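Long-range contact in lysin (Bacillus phage PBC5, PDB 6ILU), which probably binds the bacterial cell wall through the SH3b-type targeting domain of this phage endolysin: residues E10-G24 and N39-G51. Numbering follows the deposited sequence.
Sequences EGIGVALSIYPDGYG and NITKKIPYKVFAG. With EDO (1,2-ethanediol), chain J; SO4 (sulfate ion), chain E.
The ammonium of K43 is gripped by two backbone carbonyls where strand 13-17 runs out into a loop: NZ donates to O of Y19 at 2.8 Å and, more weakly, to O of S17. In this SH3b cell-wall-binding domain that loop, with its type II turn P20-Y23, lies against residues 41-43, while strand 13-17 runs antiparallel to strand 46-52 in an antiparallel sheet. Lysine suits the place because its chain, extended from a CG anti to the backbone N (chi1 -178°), reaches across the loop, its methylenes passing L16 and the CB of S17. The OG of S17 accepts from N of Y19, forming an ST turn where the strand passes into the loop. D21 returns the grip: its OD1 takes the backbone N-H of K43 at 2.9 Å, met from above the carboxylate plane, and N of G22 donates to O of T41. Glycine fits at G22, where the turn's positive phi would press a CB against the preceding carbonyl.

Along the strands, A15 and Y46 form a hydrogen-bonded pair, N of A15 meeting O of Y46 at 2.9 Å with an N-H...O angle of 179°. Small A15 packs its CB on CG2 of V48, 3.7 Å away, and both touch I61 of the next strand; on the other face of the sheet CG1 of V14 lies alongside CB of P45. Beyond V14, I12 N donates to V48 O, and CG1 of I12 meets CG1 of V48. At the far end K47 bends at chi3 (-62°) to bring NZ to E10 OE2 in a weak salt bridge of 3.3 Å, and water joins NZ to O of E10. The carboxylate carbon CD of E10 meets the F49 ring at its edge, in plane, 3.8 Å from CE2.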
ATOM      1  N   GLU A  10      -8.316  -2.497   7.170  1.00 24.53           N
ATOM      2  CA  GLU A  10      -7.802  -1.196   6.751  1.00 23.47           C
ATOM      3  C   GLU A  10      -6.327  -1.377   6.450  1.00 23.82           C
ATOM      4  O   GLU A  10      -5.721  -2.327   6.951  1.00 23.57           O
ATOM      5  CB  GLU A  10      -7.964  -0.119   7.813  1.00 28.75           C
ATOM      6  CG  GLU A  10      -7.280  -0.453   9.129  1.00 32.96           C
ATOM      7  CD  GLU A  10      -7.440   0.649  10.207  1.00 49.09           C
ATOM      8  OE1 GLU A  10      -8.147   1.664   9.955  1.00 50.14           O
ATOM      9  OE2 GLU A  10      -6.834   0.486  11.300  1.00 47.39           O
ATOM     10  N   GLY A  11      -5.767  -0.473   5.661  1.00 21.34           N
ATOM     11  CA  GLY A  11      -4.313  -0.479   5.459  1.00 21.98           C
ATOM     12  C   GLY A  11      -3.826  -1.302   4.292  1.00 20.32           C
ATOM     13  O   GLY A  11      -4.550  -2.155   3.765  1.00 20.68           O
ATOM     14  N   ILE A  12      -2.551  -1.095   3.944  1.00 17.76           N
ATOM     15  CA  ILE A  12      -1.929  -1.854   2.861  1.00 17.61           C
ATOM     16  C   ILE A  12      -0.598  -2.470   3.279  1.00 20.17           C
ATOM     17  O   ILE A  12       0.063  -3.121   2.465  1.00 21.53           O
ATOM     18  CB  ILE A  12      -1.721  -0.993   1.615  1.00 18.18           C
ATOM     19  CG1 ILE A  12      -0.890   0.267   1.946  1.00 20.69           C
ATOM     20  CG2 ILE A  12      -3.096  -0.577   0.986  1.00 18.38           C
ATOM     21  CD1 ILE A  12      -0.401   1.029   0.668  1.00 19.34           C
ATOM     22  N   GLY A  13      -0.166  -2.272   4.531  1.00 19.27           N
ATOM     23  CA  GLY A  13       1.096  -2.889   4.953  1.00 18.61           C
ATOM     24  C   GLY A  13       1.486  -2.366   6.334  1.00 21.55           C
ATOM     25  O   GLY A  13       0.724  -1.587   6.932  1.00 21.27           O
ATOM     26  N   VAL A  14       2.640  -2.781   6.822  1.00 22.28           N
ATOM     27  CA  VAL A  14       3.173  -2.343   8.114  1.00 23.65           C
ATOM     28  C   VAL A  14       4.653  -1.948   7.934  1.00 21.60           C
ATOM     29  O   VAL A  14       5.459  -2.735   7.411  1.00 22.46           O
ATOM     30  CB  VAL A  14       3.038  -3.469   9.184  1.00 23.18           C
ATOM     31  CG1 VAL A  14       3.654  -3.025  10.496  1.00 28.78           C
ATOM     32  CG2 VAL A  14       1.565  -3.869   9.387  1.00 23.66           C
ATOM     33  N   ALA A  15       5.024  -0.761   8.408  1.00 21.08           N
ATOM     34  CA  ALA A  15       6.383  -0.196   8.241  1.00 19.69           C
ATOM     35  C   ALA A  15       7.142  -0.087   9.573  1.00 20.10           C
ATOM     36  O   ALA A  15       6.554   0.262  10.597  1.00 22.75           O
ATOM     37  CB  ALA A  15       6.268   1.193   7.610  1.00 19.86           C
ATOM     38  N   LEU A  16       8.425  -0.406   9.561  1.00 22.14           N
ATOM     39  CA  LEU A  16       9.265  -0.233  10.734  1.00 21.77           C
ATOM     40  C   LEU A  16      10.526   0.524  10.340  1.00 22.16           C
ATOM     41  O   LEU A  16      11.165   0.156   9.369  1.00 23.28           O
ATOM     42  CB  LEU A  16       9.620  -1.613  11.298  1.00 22.06           C
ATOM     43  CG  LEU A  16      10.529  -1.580  12.515  1.00 24.51           C
ATOM     44  CD1 LEU A  16       9.717  -1.104  13.756  1.00 29.72           C
ATOM     45  CD2 LEU A  16      11.039  -2.992  12.689  1.00 27.89           C
ATOM     46  N   SER A  17      10.839   1.606  11.050  1.00 21.88           N
ATOM     47  CA  SER A  17      12.054   2.394  10.805  1.00 21.23           C
ATOM     48  C   SER A  17      13.302   1.523  10.646  1.00 23.17           C
ATOM     49  O   SER A  17      13.513   0.597  11.442  1.00 25.16           O
ATOM     50  CB  SER A  17      12.304   3.360  11.966  1.00 23.78           C
ATOM     51  OG  SER A  17      13.509   4.111  11.757  1.00 22.92           O
ATOM     52  N   ILE A  18      14.138   1.858   9.664  1.00 22.87           N
ATOM     53  CA  ILE A  18      15.462   1.212   9.572  1.00 21.71           C
ATOM     54  C   ILE A  18      16.498   1.781  10.565  1.00 24.12           C
ATOM     55  O   ILE A  18      17.587   1.220  10.721  1.00 23.39           O
ATOM     56  CB  ILE A  18      16.065   1.311   8.138  1.00 21.91           C
ATOM     57  CG1 ILE A  18      16.399   2.776   7.789  1.00 20.48           C
ATOM     58  CG2 ILE A  18      15.099   0.657   7.109  1.00 19.84           C
ATOM     59  CD1 ILE A  18      17.169   2.946   6.424  1.00 22.97           C
ATOM     60  N   TYR A  19      16.150   2.880  11.232  1.00 24.19           N
ATOM     61  CA  TYR A  19      17.079   3.579  12.146  1.00 24.43           C
ATOM     62  C   TYR A  19      16.871   3.108  13.586  1.00 24.60           C
ATOM     63  O   TYR A  19      15.865   2.467  13.891  1.00 28.16           O
ATOM     64  CB  TYR A  19      16.855   5.094  12.047  1.00 26.91           C
ATOM     65  CG  TYR A  19      17.096   5.604  10.659  1.00 23.55           C
ATOM     66  CD1 TYR A  19      18.392   5.841  10.203  1.00 25.17           C
ATOM     67  CD2 TYR A  19      16.043   5.803   9.784  1.00 24.04           C
ATOM     68  CE1 TYR A  19      18.612   6.287   8.918  1.00 26.55           C
ATOM     69  CE2 TYR A  19      16.266   6.233   8.501  1.00 25.87           C
ATOM     70  CZ  TYR A  19      17.532   6.479   8.079  1.00 27.13           C
ATOM     71  OH  TYR A  19      17.749   6.909   6.805  1.00 33.16           O
ATOM     72  N   PRO A  20      17.797   3.444  14.484  1.00 25.31           N
ATOM     73  CA  PRO A  20      17.612   3.036  15.873  1.00 26.39           C
ATOM     74  C   PRO A  20      16.411   3.696  16.517  1.00 26.52           C
ATOM     75  O   PRO A  20      15.931   4.723  16.048  1.00 26.51           O
ATOM     76  CB  PRO A  20      18.896   3.507  16.553  1.00 27.76           C
ATOM     77  CG  PRO A  20      19.902   3.514  15.419  1.00 31.37           C
ATOM     78  CD  PRO A  20      19.144   3.997  14.245  1.00 28.20           C
ATOM     79  N   ASP A  21      15.903   3.088  17.574  1.00 32.20           N
ATOM     80  CA  ASP A  21      14.855   3.743  18.366  1.00 32.75           C
ATOM     81  C   ASP A  21      15.411   5.096  18.848  1.00 31.39           C
ATOM     82  O   ASP A  21      16.598   5.186  19.261  1.00 30.37           O
ATOM     83  CB  ASP A  21      14.452   2.852  19.548  1.00 34.63           C
ATOM     84  CG  ASP A  21      13.205   3.334  20.251  1.00 38.05           C
ATOM     85  OD1 ASP A  21      12.490   4.206  19.711  1.00 33.07           O
ATOM     86  OD2 ASP A  21      12.959   2.821  21.358  1.00 40.62           O
ATOM     87  N   GLY A  22      14.580   6.143  18.773  1.00 31.04           N
ATOM     88  CA  GLY A  22      14.996   7.478  19.154  1.00 34.84           C
ATOM     89  C   GLY A  22      15.510   8.326  17.995  1.00 32.85           C
ATOM     90  O   GLY A  22      15.655   9.541  18.127  1.00 35.81           O
ATOM     91  N   TYR A  23      15.794   7.697  16.861  1.00 27.79           N
ATOM     92  CA  TYR A  23      16.351   8.429  15.724  1.00 27.62           C
ATOM     93  C   TYR A  23      15.187   8.952  14.873  1.00 28.71           C
ATOM     94  O   TYR A  23      14.356   8.191  14.458  1.00 30.04           O
ATOM     95  CB  TYR A  23      17.294   7.523  14.928  1.00 29.24           C
ATOM     96  CG  TYR A  23      18.027   8.211  13.812  1.00 27.94           C
ATOM     97  CD1 TYR A  23      19.345   8.640  13.975  1.00 31.58           C
ATOM     98  CD2 TYR A  23      17.398   8.455  12.589  1.00 28.44           C
ATOM     99  CE1 TYR A  23      20.005   9.271  12.958  1.00 32.59           C
ATOM    100  CE2 TYR A  23      18.081   9.091  11.548  1.00 31.20           C
ATOM    101  CZ  TYR A  23      19.371   9.490  11.754  1.00 32.51           C
ATOM    102  OH  TYR A  23      20.071  10.130  10.760  1.00 38.18           O
ATOM    103  N   GLY A  24      15.102  10.269  14.685  1.00 28.90           N
ATOM    104  CA  GLY A  24      13.943  10.842  14.043  1.00 28.46           C
ATOM    105  C   GLY A  24      13.819  10.522  12.571  1.00 26.40           C
ATOM    106  O   GLY A  24      14.792  10.622  11.822  1.00 31.08           O
ATOM    107  N   ASN A  39       8.285  14.895  12.844  1.00 37.58           N
ATOM    108  CA  ASN A  39       9.373  13.984  13.150  1.00 41.95           C
ATOM    109  C   ASN A  39       8.913  12.822  14.070  1.00 35.98           C
ATOM    110  O   ASN A  39       8.363  13.090  15.139  1.00 41.18           O
ATOM    111  CB  ASN A  39      10.475  14.832  13.819  1.00 50.03           C
ATOM    112  CG  ASN A  39      11.764  14.111  13.964  1.00 52.93           C
ATOM    113  OD1 ASN A  39      12.147  13.746  15.065  1.00 50.52           O
ATOM    114  ND2 ASN A  39      12.454  13.889  12.846  1.00 56.25           N
ATOM    115  N   ILE A  40       9.129  11.560  13.681  1.00 28.71           N
ATOM    116  CA  ILE A  40       8.787  10.386  14.511  1.00 26.40           C
ATOM    117  C   ILE A  40      10.056   9.768  15.126  1.00 30.99           C
ATOM    118  O   ILE A  40      10.916   9.326  14.367  1.00 33.18           O
ATOM    119  CB  ILE A  40       8.138   9.227  13.706  1.00 36.03           C
ATOM    120  CG1 ILE A  40       6.825   9.597  13.054  1.00 42.05           C
ATOM    121  CG2 ILE A  40       7.847   8.024  14.609  1.00 34.85           C
ATOM    122  CD1 ILE A  40       6.338   8.418  12.198  1.00 43.46           C
ATOM    123  N   THR A  41      10.147   9.676  16.447  1.00 29.29           N
ATOM    124  CA  THR A  41      11.356   9.146  17.081  1.00 30.75           C
ATOM    125  C   THR A  41      11.055   7.812  17.760  1.00 34.27           C
ATOM    126  O   THR A  41      11.963   7.075  18.118  1.00 34.19           O
ATOM    127  CB  THR A  41      11.947  10.124  18.129  1.00 37.58           C
ATOM    128  OG1 THR A  41      10.912  10.542  19.038  1.00 37.66           O
ATOM    129  CG2 THR A  41      12.556  11.350  17.447  1.00 37.04           C
ATOM    130  N   LYS A  42       9.774   7.507  17.948  1.00 31.33           N
ATOM    131  CA  LYS A  42       9.389   6.277  18.638  1.00 33.46           C
ATOM    132  C   LYS A  42       9.354   5.152  17.652  1.00 31.60           C
ATOM    133  O   LYS A  42       8.475   5.105  16.794  1.00 30.97           O
ATOM    134  CB  LYS A  42       8.003   6.417  19.303  1.00 35.33           C
ATOM    135  CG  LYS A  42       7.585   5.222  20.142  1.00 40.26           C
ATOM    136  CD  LYS A  42       8.543   5.071  21.314  1.00 49.18           C
ATOM    137  CE  LYS A  42       8.106   4.019  22.332  1.00 53.87           C
ATOM    138  NZ  LYS A  42       9.113   3.960  23.453  1.00 59.88           N
ATOM    139  N   LYS A  43      10.297   4.233  17.764  1.00 31.33           N
ATOM    140  CA  LYS A  43      10.357   3.142  16.816  1.00 28.86           C
ATOM    141  C   LYS A  43       9.458   1.982  17.227  1.00 27.59           C
ATOM    142  O   LYS A  43       9.774   1.231  18.143  1.00 30.65           O
ATOM    143  CB  LYS A  43      11.797   2.644  16.678  1.00 30.59           C
ATOM    144  CG  LYS A  43      11.917   1.529  15.667  1.00 29.45           C
ATOM    145  CD  LYS A  43      13.398   1.208  15.502  1.00 30.19           C
ATOM    146  CE  LYS A  43      13.564   0.048  14.544  1.00 30.45           C
ATOM    147  NZ  LYS A  43      14.949  -0.190  14.128  1.00 29.99           N
ATOM    148  N   ILE A  44       8.313   1.889  16.564  1.00 27.01           N
ATOM    149  CA  ILE A  44       7.389   0.771  16.683  1.00 27.64           C
ATOM    150  C   ILE A  44       6.846   0.498  15.282  1.00 25.56           C
ATOM    151  O   ILE A  44       6.954   1.352  14.403  1.00 25.61           O
ATOM    152  CB  ILE A  44       6.207   1.079  17.628  1.00 28.01           C
ATOM    153  CG1 ILE A  44       5.549   2.380  17.208  1.00 28.96           C
ATOM    154  CG2 ILE A  44       6.635   1.141  19.072  1.00 31.43           C
ATOM    155  CD1 ILE A  44       4.197   2.557  17.842  1.00 31.05           C
ATOM    156  N   PRO A  45       6.223  -0.666  15.070  1.00 27.23           N
ATOM    157  CA  PRO A  45       5.585  -0.833  13.752  1.00 24.49           C
ATOM    158  C   PRO A  45       4.417   0.156  13.549  1.00 24.13           C
ATOM    159  O   PRO A  45       3.636   0.370  14.482  1.00 25.91           O
ATOM    160  CB  PRO A  45       5.072  -2.277  13.785  1.00 29.87           C
ATOM    161  CG  PRO A  45       5.876  -2.966  14.833  1.00 31.34           C
ATOM    162  CD  PRO A  45       6.199  -1.904  15.869  1.00 30.46           C
ATOM    163  N   TYR A  46       4.314   0.749  12.354  1.00 23.09           N
ATOM    164  CA  TYR A  46       3.232   1.666  12.017  1.00 24.97           C
ATOM    165  C   TYR A  46       2.446   1.133  10.830  1.00 23.97           C
ATOM    166  O   TYR A  46       3.045   0.778   9.827  1.00 22.67           O
ATOM    167  CB  TYR A  46       3.781   3.052  11.673  1.00 25.89           C
ATOM    168  CG  TYR A  46       4.377   3.777  12.880  1.00 26.55           C
ATOM    169  CD1 TYR A  46       3.557   4.400  13.801  1.00 30.35           C
ATOM    170  CD2 TYR A  46       5.760   3.819  13.070  1.00 29.94           C
ATOM    171  CE1 TYR A  46       4.090   5.072  14.911  1.00 31.49           C
ATOM    172  CE2 TYR A  46       6.320   4.476  14.181  1.00 31.53           C
ATOM    173  CZ  TYR A  46       5.469   5.104  15.088  1.00 30.72           C
ATOM    174  OH  TYR A  46       6.025   5.738  16.182  1.00 31.18           O
ATOM    175  N   LYS A  47       1.112   1.112  10.928  1.00 22.43           N
ATOM    176  CA  LYS A  47       0.293   0.708   9.790  1.00 19.50           C
ATOM    177  C   LYS A  47       0.413   1.733   8.649  1.00 22.81           C
ATOM    178  O   LYS A  47       0.477   2.942   8.882  1.00 21.16           O
ATOM    179  CB  LYS A  47      -1.177   0.541  10.199  1.00 21.87           C
ATOM    180  CG  LYS A  47      -2.037  -0.109   9.064  1.00 23.77           C
ATOM    181  CD  LYS A  47      -3.429  -0.567   9.582  1.00 28.23           C
ATOM    182  CE  LYS A  47      -3.284  -1.641  10.654  1.00 33.12           C
ATOM    183  NZ  LYS A  47      -4.615  -1.987  11.234  1.00 38.93           N
ATOM    184  N   VAL A  48       0.523   1.232   7.423  1.00 19.76           N
ATOM    185  CA  VAL A  48       0.589   2.062   6.226  1.00 16.31           C
ATOM    186  C   VAL A  48      -0.810   2.114   5.597  1.00 17.69           C
ATOM    187  O   VAL A  48      -1.438   1.060   5.364  1.00 19.49           O
ATOM    188  CB  VAL A  48       1.560   1.446   5.211  1.00 19.25           C
ATOM    189  CG1 VAL A  48       1.546   2.236   3.917  1.00 18.23           C
ATOM    190  CG2 VAL A  48       3.021   1.411   5.811  1.00 20.64           C
ATOM    191  N   PHE A  49      -1.278   3.327   5.302  1.00 17.11           N
ATOM    192  CA  PHE A  49      -2.618   3.486   4.763  1.00 18.62           C
ATOM    193  C   PHE A  49      -2.664   3.776   3.268  1.00 18.74           C
ATOM    194  O   PHE A  49      -3.704   3.502   2.642  1.00 21.53           O
ATOM    195  CB  PHE A  49      -3.365   4.587   5.553  1.00 19.73           C
ATOM    196  CG  PHE A  49      -3.596   4.179   6.969  1.00 19.52           C
ATOM    197  CD1 PHE A  49      -2.755   4.607   7.969  1.00 18.49           C
ATOM    198  CD2 PHE A  49      -4.591   3.258   7.274  1.00 21.38           C
ATOM    199  CE1 PHE A  49      -2.926   4.148   9.273  1.00 20.48           C
ATOM    200  CE2 PHE A  49      -4.796   2.805   8.587  1.00 25.10           C
ATOM    201  CZ  PHE A  49      -3.945   3.238   9.590  1.00 23.60           C
ATOM    202  N   ALA A  50      -1.588   4.300   2.707  1.00 17.64           N
ATOM    203  CA  ALA A  50      -1.540   4.648   1.287  1.00 17.85           C
ATOM    204  C   ALA A  50      -0.112   4.716   0.834  1.00 18.81           C
ATOM    205  O   ALA A  50       0.808   4.905   1.648  1.00 19.04           O
ATOM    206  CB  ALA A  50      -2.233   5.998   0.999  1.00 16.68           C
ATOM    207  N   GLY A  51       0.064   4.632  -0.472  1.00 17.19           N
ATOM    208  CA  GLY A  51       1.382   4.722  -1.090  1.00 17.69           C
ATOM    209  C   GLY A  51       1.337   5.805  -2.158  1.00 17.97           C
ATOM    210  O   GLY A  51       0.293   6.036  -2.822  1.00 17.89           O
TER
HETATM  211  C1  EDO J 408      -8.028   1.349   3.555  1.00 38.46           C
HETATM  212  O1  EDO J 408      -7.766   1.389   4.966  1.00 40.73           O
HETATM  213  C2  EDO J 408      -6.973   2.257   2.943  1.00 40.71           C
HETATM  214  O2  EDO J 408      -5.704   1.710   3.319  1.00 40.67           O
HETATM  215  S   SO4 E 403       6.342  10.130  17.864  1.00104.37           S
HETATM  216  O1  SO4 E 403       7.791  10.158  18.055  1.00102.26           O
HETATM  217  O2  SO4 E 403       5.938  11.258  17.027  1.00104.43           O
HETATM  218  O3  SO4 E 403       5.666  10.225  19.156  1.00105.13           O
HETATM  219  O4  SO4 E 403       5.963   8.875  17.216  1.00106.01           O
HETATM  220  O   HOH W   1      -5.868  -3.706   9.242  1.00 44.94           O
HETATM  221  O   HOH W   2       9.162   2.536  13.137  1.00 25.43           O
HETATM  222  O   HOH W   3      10.052   1.915  20.984  1.00 50.02           O